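Local atomic coordinates of protein ppBat (Bacteroides thetaiotaomicron VPI-5482, PDB entry 3CNE), a protein that binds flavins such as lumichrome, riboflavin, FMN and FAD as a homodimer, may store them, and appears to lack protease or chaperone activity. Residues 42-45 with 49-52; 20-25 with 32-37. All coordinates share one frame; numbering follows the deposited sequence.

Contact 1: 42-45 with 49-52; sequences EIKT and MVLI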
ATOM      1  N   GLU A  42      -6.515  15.932   2.081  1.00 26.07           N
ATOM      2  CA  GLU A  42      -5.548  15.346   2.995  1.00 26.12           C
ATOM      3  C   GLU A  42      -6.248  14.285   3.845  1.00 25.45           C
ATOM      4  O   GLU A  42      -7.233  14.590   4.535  1.00 26.23           O
ATOM      5  CB  GLU A  42      -4.930  16.428   3.887  1.00 27.53           C
ATOM      6  CG  GLU A  42      -3.863  15.855   4.780  1.00 31.45           C
ATOM      7  CD  GLU A  42      -3.271  16.854   5.752  1.00 38.01           C
ATOM      8  OE1 GLU A  42      -2.792  17.929   5.315  1.00 41.30           O
ATOM      9  OE2 GLU A  42      -3.270  16.524   6.957  1.00 42.04           O
ATOM     10  N   ILE A  43      -5.785  13.037   3.761  1.00 23.46           N
ATOM     11  CA  ILE A  43      -6.436  11.919   4.479  1.00 22.44           C
ATOM     12  C   ILE A  43      -5.382  11.134   5.243  1.00 22.09           C
ATOM     13  O   ILE A  43      -4.222  11.357   5.043  1.00 23.22           O
ATOM     14  CB  ILE A  43      -7.192  10.931   3.519  1.00 22.40           C
ATOM     15  CG1 ILE A  43      -6.199  10.237   2.555  1.00 21.94           C
ATOM     16  CG2 ILE A  43      -8.390  11.634   2.799  1.00 20.64           C
ATOM     17  CD1 ILE A  43      -6.803   9.078   1.749  1.00 23.18           C
ATOM     18  N   LYS A  44      -5.790  10.226   6.120  1.00 22.21           N
ATOM     19  CA  LYS A  44      -4.841   9.377   6.820  1.00 22.79           C
ATOM     20  C   LYS A  44      -4.994   7.978   6.327  1.00 21.49           C
ATOM     21  O   LYS A  44      -6.025   7.659   5.739  1.00 20.37           O
ATOM     22  CB  LYS A  44      -5.096   9.406   8.311  1.00 23.80           C
ATOM     23  CG  LYS A  44      -4.280  10.454   9.017  1.00 30.80           C
ATOM     24  CD  LYS A  44      -4.960  11.804   9.039  1.00 37.76           C
ATOM     25  CE  LYS A  44      -4.271  12.709  10.084  1.00 43.01           C
ATOM     26  NZ  LYS A  44      -5.270  13.650  10.718  1.00 46.39           N
ATOM     27  N   THR A  45      -3.977   7.141   6.551  1.00 20.32           N
ATOM     28  CA  THR A  45      -4.133   5.713   6.337  1.00 18.98           C
ATOM     29  C   THR A  45      -4.482   5.129   7.682  1.00 19.73           C
ATOM     30  O   THR A  45      -4.238   5.771   8.713  1.00 20.70           O
ATOM     31  CB  THR A  45      -2.876   5.075   5.791  1.00 17.91           C
ATOM     32  OG1 THR A  45      -1.768   5.284   6.697  1.00 16.98           O
ATOM     33  CG2 THR A  45      -2.528   5.759   4.424  1.00 18.30           C
HETATM   34  N   MSE A  49      -0.237   7.176   8.296  1.00 21.20           N
HETATM   35  CA  MSE A  49       0.507   8.050   7.385  1.00 21.23           C
HETATM   36  C   MSE A  49      -0.475   9.098   6.857  1.00 21.44           C
HETATM   37  O   MSE A  49      -1.662   8.904   6.926  1.00 21.97           O
HETATM   38  CB  MSE A  49       1.150   7.275   6.210  1.00 20.85           C
HETATM   39  CG  MSE A  49       2.146   6.192   6.596  1.00 20.00           C
HETATM   40 SE   MSE A  49       3.662   6.933   7.671  1.00 35.35          SE
HETATM   41  CE  MSE A  49       3.015   6.194   9.401  1.00 24.44           C
ATOM     42  N   VAL A  50       0.036  10.174   6.297  1.00 23.07           N
ATOM     43  CA  VAL A  50      -0.785  11.177   5.653  1.00 24.54           C
ATOM     44  C   VAL A  50      -0.598  11.103   4.145  1.00 25.25           C
ATOM     45  O   VAL A  50       0.539  11.088   3.656  1.00 26.30           O
ATOM     46  CB  VAL A  50      -0.418  12.584   6.202  1.00 25.02           C
ATOM     47  CG1 VAL A  50      -1.092  13.704   5.402  1.00 26.82           C
ATOM     48  CG2 VAL A  50      -0.790  12.677   7.679  1.00 25.74           C
ATOM     49  N   LEU A  51      -1.719  11.025   3.414  1.00 25.62           N
ATOM     50  CA  LEU A  51      -1.733  11.144   1.968  1.00 25.42           C
ATOM     51  C   LEU A  51      -2.429  12.435   1.561  1.00 24.98           C
ATOM     52  O   LEU A  51      -3.438  12.819   2.140  1.00 24.47           O
ATOM     53  CB  LEU A  51      -2.474   9.964   1.318  1.00 25.74           C
ATOM     54  CG  LEU A  51      -1.986   8.540   1.623  1.00 27.11           C
ATOM     55  CD1 LEU A  51      -2.942   7.572   0.972  1.00 26.05           C
ATOM     56  CD2 LEU A  51      -0.585   8.326   1.077  1.00 27.20           C
ATOM     57  N   ILE A  52      -1.874  13.108   0.564  1.00 25.36           N
ATOM     58  CA  ILE A  52      -2.585  14.213  -0.089  1.00 25.61           C
ATOM     59  C   ILE A  52      -2.979  13.689  -1.468  1.00 24.68           C
ATOM     60  O   ILE A  52      -2.128  13.403  -2.308  1.00 25.86           O
ATOM     61  CB  ILE A  52      -1.750  15.499  -0.138  1.00 25.66           C
ATOM     62  CG1 ILE A  52      -1.213  15.815   1.284  1.00 26.59           C
ATOM     63  CG2 ILE A  52      -2.603  16.679  -0.702  1.00 26.90           C
ATOM     64  CD1 ILE A  52      -0.480  17.192   1.424  1.00 27.56           C
TER
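Thr45 meets Met49, a selenomethionine here, through both backbone and side chain. Its N gives a hydrogen bond to Met49 O, while its OG1 accepts one from Met49 N at 2.9 Å, bent to 147° at the hydrogen. Out along the Thr45 side chain, CB lies near Met49 O, and there the chain forks. With chi1 at 59°, OG1 sits between the backbone N and the carbonyl carbon, facing Met49 N and CB; it is also hydrogen-bonded with Ser47 OG in the turn. The other branch, CG2, reaches Leu51 CD1 at 3.9 Å, the two side chains crossing at about a right angle. Strands 42-44 and 50-52 form an antiparallel beta hairpin. Ile43 and Leu51 are its hydrogen-bonded pair: Ile43 N to Leu51 O is 2.9 Å and nearly straight (170°), and Leu51 N returns the bond to Ile43 O. Ile43 CG1 lies 3.9 Å from Leu51 CB on the face that Leu51 turns to Leu18 and Phe19 of helix 15-27. On the other face, the extended Glu42 chain lays CG 3.6 Å from Val50 CG1. Along its edge away from 42-44, strand 50-52 pairs antiparallel with a strand of the second subunit, so the sheet runs on across the dimer interface.

Contact 2: 20-25 with 32-37; sequences QYLEAF and YKVFAV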
ATOM      1  N   GLN A  20      -2.161  -1.170  -3.852  1.00 20.75           N
ATOM      2  CA  GLN A  20      -2.331  -2.307  -4.770  1.00 22.37           C
ATOM      3  C   GLN A  20      -3.046  -1.876  -6.046  1.00 21.87           C
ATOM      4  O   GLN A  20      -2.604  -2.207  -7.134  1.00 22.51           O
ATOM      5  CB  GLN A  20      -3.113  -3.437  -4.096  1.00 22.47           C
ATOM      6  CG  GLN A  20      -2.276  -4.265  -3.146  1.00 23.14           C
ATOM      7  CD  GLN A  20      -3.029  -5.501  -2.716  1.00 25.78           C
ATOM      8  OE1 GLN A  20      -3.161  -6.460  -3.495  1.00 25.50           O
ATOM      9  NE2 GLN A  20      -3.579  -5.473  -1.504  1.00 22.27           N
ATOM     10  N   TYR A  21      -4.129  -1.112  -5.917  1.00 21.36           N
ATOM     11  CA  TYR A  21      -4.783  -0.548  -7.090  1.00 21.96           C
ATOM     12  C   TYR A  21      -3.859   0.431  -7.827  1.00 21.82           C
ATOM     13  O   TYR A  21      -3.686   0.314  -9.038  1.00 21.09           O
ATOM     14  CB  TYR A  21      -6.089   0.177  -6.738  1.00 22.16           C
ATOM     15  CG  TYR A  21      -7.179  -0.686  -6.128  1.00 22.81           C
ATOM     16  CD1 TYR A  21      -7.760  -1.733  -6.864  1.00 26.12           C
ATOM     17  CD2 TYR A  21      -7.677  -0.419  -4.847  1.00 20.41           C
ATOM     18  CE1 TYR A  21      -8.782  -2.530  -6.313  1.00 25.34           C
ATOM     19  CE2 TYR A  21      -8.699  -1.197  -4.303  1.00 24.17           C
ATOM     20  CZ  TYR A  21      -9.249  -2.248  -5.051  1.00 21.30           C
ATOM     21  OH  TYR A  21     -10.251  -3.034  -4.530  1.00 21.32           O
ATOM     22  N   LEU A  22      -3.272   1.383  -7.098  1.00 21.77           N
ATOM     23  CA  LEU A  22      -2.590   2.490  -7.763  1.00 21.82           C
ATOM     24  C   LEU A  22      -1.329   2.030  -8.454  1.00 23.28           C
ATOM     25  O   LEU A  22      -1.023   2.504  -9.545  1.00 24.21           O
ATOM     26  CB  LEU A  22      -2.320   3.661  -6.820  1.00 21.36           C
ATOM     27  CG  LEU A  22      -3.538   4.226  -6.077  1.00 19.42           C
ATOM     28  CD1 LEU A  22      -3.136   5.473  -5.306  1.00 21.36           C
ATOM     29  CD2 LEU A  22      -4.729   4.509  -7.017  1.00 18.40           C
ATOM     30  N   GLU A  23      -0.591   1.116  -7.824  1.00 24.38           N
ATOM     31  CA  GLU A  23       0.584   0.554  -8.465  1.00 25.90           C
ATOM     32  C   GLU A  23       0.202  -0.177  -9.733  1.00 25.48           C
ATOM     33  O   GLU A  23       0.830   0.016 -10.800  1.00 26.07           O
ATOM     34  CB  GLU A  23       1.318  -0.398  -7.543  1.00 27.06           C
ATOM     35  CG  GLU A  23       2.556  -0.971  -8.205  1.00 31.05           C
ATOM     36  CD  GLU A  23       3.093  -2.123  -7.476  1.00 36.33           C
ATOM     37  OE1 GLU A  23       2.295  -3.028  -7.134  1.00 42.37           O
ATOM     38  OE2 GLU A  23       4.314  -2.117  -7.230  1.00 39.29           O
ATOM     39  N   ALA A  24      -0.812  -1.023  -9.632  1.00 24.83           N
ATOM     40  CA  ALA A  24      -1.266  -1.768 -10.825  1.00 25.27           C
ATOM     41  C   ALA A  24      -1.671  -0.830 -11.981  1.00 25.07           C
ATOM     42  O   ALA A  24      -1.245  -1.045 -13.117  1.00 25.10           O
ATOM     43  CB  ALA A  24      -2.391  -2.756 -10.474  1.00 24.88           C
ATOM     44  N   PHE A  25      -2.462   0.206 -11.687  1.00 24.55           N
ATOM     45  CA  PHE A  25      -2.887   1.153 -12.721  1.00 25.18           C
ATOM     46  C   PHE A  25      -1.680   1.846 -13.320  1.00 24.72           C
ATOM     47  O   PHE A  25      -1.553   1.904 -14.534  1.00 25.07           O
ATOM     48  CB  PHE A  25      -3.861   2.232 -12.196  1.00 24.70           C
ATOM     49  CG  PHE A  25      -5.169   1.703 -11.679  1.00 24.36           C
ATOM     50  CD1 PHE A  25      -5.744   0.549 -12.197  1.00 26.33           C
ATOM     51  CD2 PHE A  25      -5.850   2.392 -10.687  1.00 23.53           C
ATOM     52  CE1 PHE A  25      -6.968   0.060 -11.696  1.00 24.88           C
ATOM     53  CE2 PHE A  25      -7.087   1.926 -10.194  1.00 23.21           C
ATOM     54  CZ  PHE A  25      -7.639   0.753 -10.696  1.00 24.05           C
ATOM     55  N   TYR A  32      -6.029   7.386 -13.819  1.00 24.04           N
ATOM     56  CA  TYR A  32      -6.857   7.451 -12.621  1.00 23.48           C
ATOM     57  C   TYR A  32      -6.706   8.778 -11.913  1.00 23.77           C
ATOM     58  O   TYR A  32      -5.716   9.453 -12.095  1.00 24.55           O
ATOM     59  CB  TYR A  32      -6.527   6.295 -11.671  1.00 22.57           C
ATOM     60  CG  TYR A  32      -5.115   6.365 -11.108  1.00 23.15           C
ATOM     61  CD1 TYR A  32      -4.831   7.104  -9.966  1.00 20.97           C
ATOM     62  CD2 TYR A  32      -4.065   5.728 -11.762  1.00 21.46           C
ATOM     63  CE1 TYR A  32      -3.522   7.189  -9.467  1.00 23.02           C
ATOM     64  CE2 TYR A  32      -2.770   5.784 -11.279  1.00 20.92           C
ATOM     65  CZ  TYR A  32      -2.502   6.516 -10.144  1.00 23.13           C
ATOM     66  OH  TYR A  32      -1.204   6.561  -9.703  1.00 24.54           O
ATOM     67  N   LYS A  33      -7.695   9.125 -11.090  1.00 23.70           N
ATOM     68  CA  LYS A  33      -7.670  10.319 -10.248  1.00 23.92           C
ATOM     69  C   LYS A  33      -8.225   9.899  -8.906  1.00 23.16           C
ATOM     70  O   LYS A  33      -9.211   9.176  -8.859  1.00 22.72           O
ATOM     71  CB  LYS A  33      -8.543  11.409 -10.860  1.00 24.91           C
ATOM     72  CG  LYS A  33      -8.592  12.698 -10.061  1.00 26.61           C
ATOM     73  CD  LYS A  33      -9.264  13.811 -10.852  1.00 27.64           C
ATOM     74  CE  LYS A  33      -9.406  15.041  -9.972  1.00 30.28           C
ATOM     75  NZ  LYS A  33     -10.019  16.229 -10.693  1.00 33.23           N
ATOM     76  N   VAL A  34      -7.570  10.322  -7.823  1.00 23.17           N
ATOM     77  CA  VAL A  34      -7.905   9.863  -6.484  1.00 23.38           C
ATOM     78  C   VAL A  34      -8.652  10.979  -5.740  1.00 23.40           C
ATOM     79  O   VAL A  34      -8.124  12.096  -5.594  1.00 23.33           O
ATOM     80  CB  VAL A  34      -6.633   9.392  -5.670  1.00 23.25           C
ATOM     81  CG1 VAL A  34      -7.059   8.772  -4.339  1.00 23.24           C
ATOM     82  CG2 VAL A  34      -5.777   8.375  -6.472  1.00 22.61           C
ATOM     83  N   PHE A  35      -9.847  10.637  -5.247  1.00 22.64           N
ATOM     84  CA  PHE A  35     -10.760  11.558  -4.561  1.00 22.13           C
ATOM     85  C   PHE A  35     -10.893  11.176  -3.118  1.00 21.60           C
ATOM     86  O   PHE A  35     -11.249  10.030  -2.796  1.00 21.64           O
ATOM     87  CB  PHE A  35     -12.187  11.551  -5.193  1.00 22.60           C
ATOM     88  CG  PHE A  35     -12.243  12.017  -6.617  1.00 22.29           C
ATOM     89  CD1 PHE A  35     -12.608  13.336  -6.920  1.00 24.21           C
ATOM     90  CD2 PHE A  35     -11.965  11.137  -7.664  1.00 21.90           C
ATOM     91  CE1 PHE A  35     -12.668  13.779  -8.253  1.00 25.31           C
ATOM     92  CE2 PHE A  35     -12.026  11.552  -8.987  1.00 24.94           C
ATOM     93  CZ  PHE A  35     -12.402  12.893  -9.294  1.00 24.53           C
ATOM     94  N   ALA A  36     -10.626  12.135  -2.234  1.00 20.74           N
ATOM     95  CA  ALA A  36     -10.845  11.923  -0.811  1.00 21.00           C
ATOM     96  C   ALA A  36     -12.323  11.929  -0.464  1.00 20.97           C
ATOM     97  O   ALA A  36     -13.040  12.849  -0.823  1.00 21.22           O
ATOM     98  CB  ALA A  36     -10.101  12.985   0.023  1.00 20.10           C
ATOM     99  N   VAL A  37     -12.778  10.902   0.247  1.00 20.99           N
ATOM    100  CA  VAL A  37     -14.101  10.938   0.832  1.00 20.40           C
ATOM    101  C   VAL A  37     -13.952  11.670   2.167  1.00 21.39           C
ATOM    102  O   VAL A  37     -13.983  11.065   3.250  1.00 20.69           O
ATOM    103  CB  VAL A  37     -14.680   9.548   1.061  1.00 20.55           C
ATOM    104  CG1 VAL A  37     -16.106   9.663   1.617  1.00 19.61           C
ATOM    105  CG2 VAL A  37     -14.716   8.792  -0.290  1.00 19.78           C
TER
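Leu22 and Phe25, about one helical turn apart, meet the ring of Tyr32 from strand 31-36. The CH-pi contact comes from Leu22: its CD2 methyl stands over one face of the Tyr32 ring, 4.2 Å from the centroid, closest to the CD1-CE1 side. Tyr32 CG lies between its own backbone N and carbonyl carbon (chi1 65°), and this rotation carries the ring across to the helix. The aromatic pair is oblique. The Phe25 and Tyr32 rings have centroids 5.9 Å apart and planes at 42°, and the nearest approach involves the root of the phenylalanine: Phe25 CB comes within 3.5 Å of Tyr32 CD2. Phe25 CD2 is the ring atom closest to the tyrosine.

The remaining contacts are aliphatic. Leu22 and Val34 reach toward each other tip to tip, with Leu22 CD2 4.0 Å from Val34 CG2 and Leu22 CD1 only slightly farther. Around them, Phe25 also packs on Val5 and Val7 of strand 4-9, on Val71 of strand 69-73 and on helix 167-174. Tyr32 touches Ser47, and Val34 touches Met49, of the second subunit.

Helix 20-25 and strand 32-36 run nearly antiparallel, at 159°, with their axes 10.4 Å apart, so the gap is bridged mainly by side chains. This is the helix-on-sheet packing of a beta-alpha-beta unit, strand 4-9, helix 15-27 and strand 31-36, within the alpha/beta sandwich of the DJ-1/PfpI family.

Contact 2 comes first along the chain and closes before contact 1 opens; strand 42-44 is the next strand after 31-36, past a short connection. Their centres lie 13 Å apart, and they touch where Ile43 CG2 packs on Ala36 CB at 3.5 Å. Contact 2 ties helix 15-27 to the main mixed sheet, whereas contact 1 is a separate two-stranded hairpin farther from the centre of the chain. Helix 15-27 serves both contacts. They also converge across the dimer: Met49 of one subunit packs on Leu22 of the other. Both contacts thus border the homodimer interface, the hairpin through its strand 50-52 and the beta-alpha-beta unit through residues such as Leu22 and Val34.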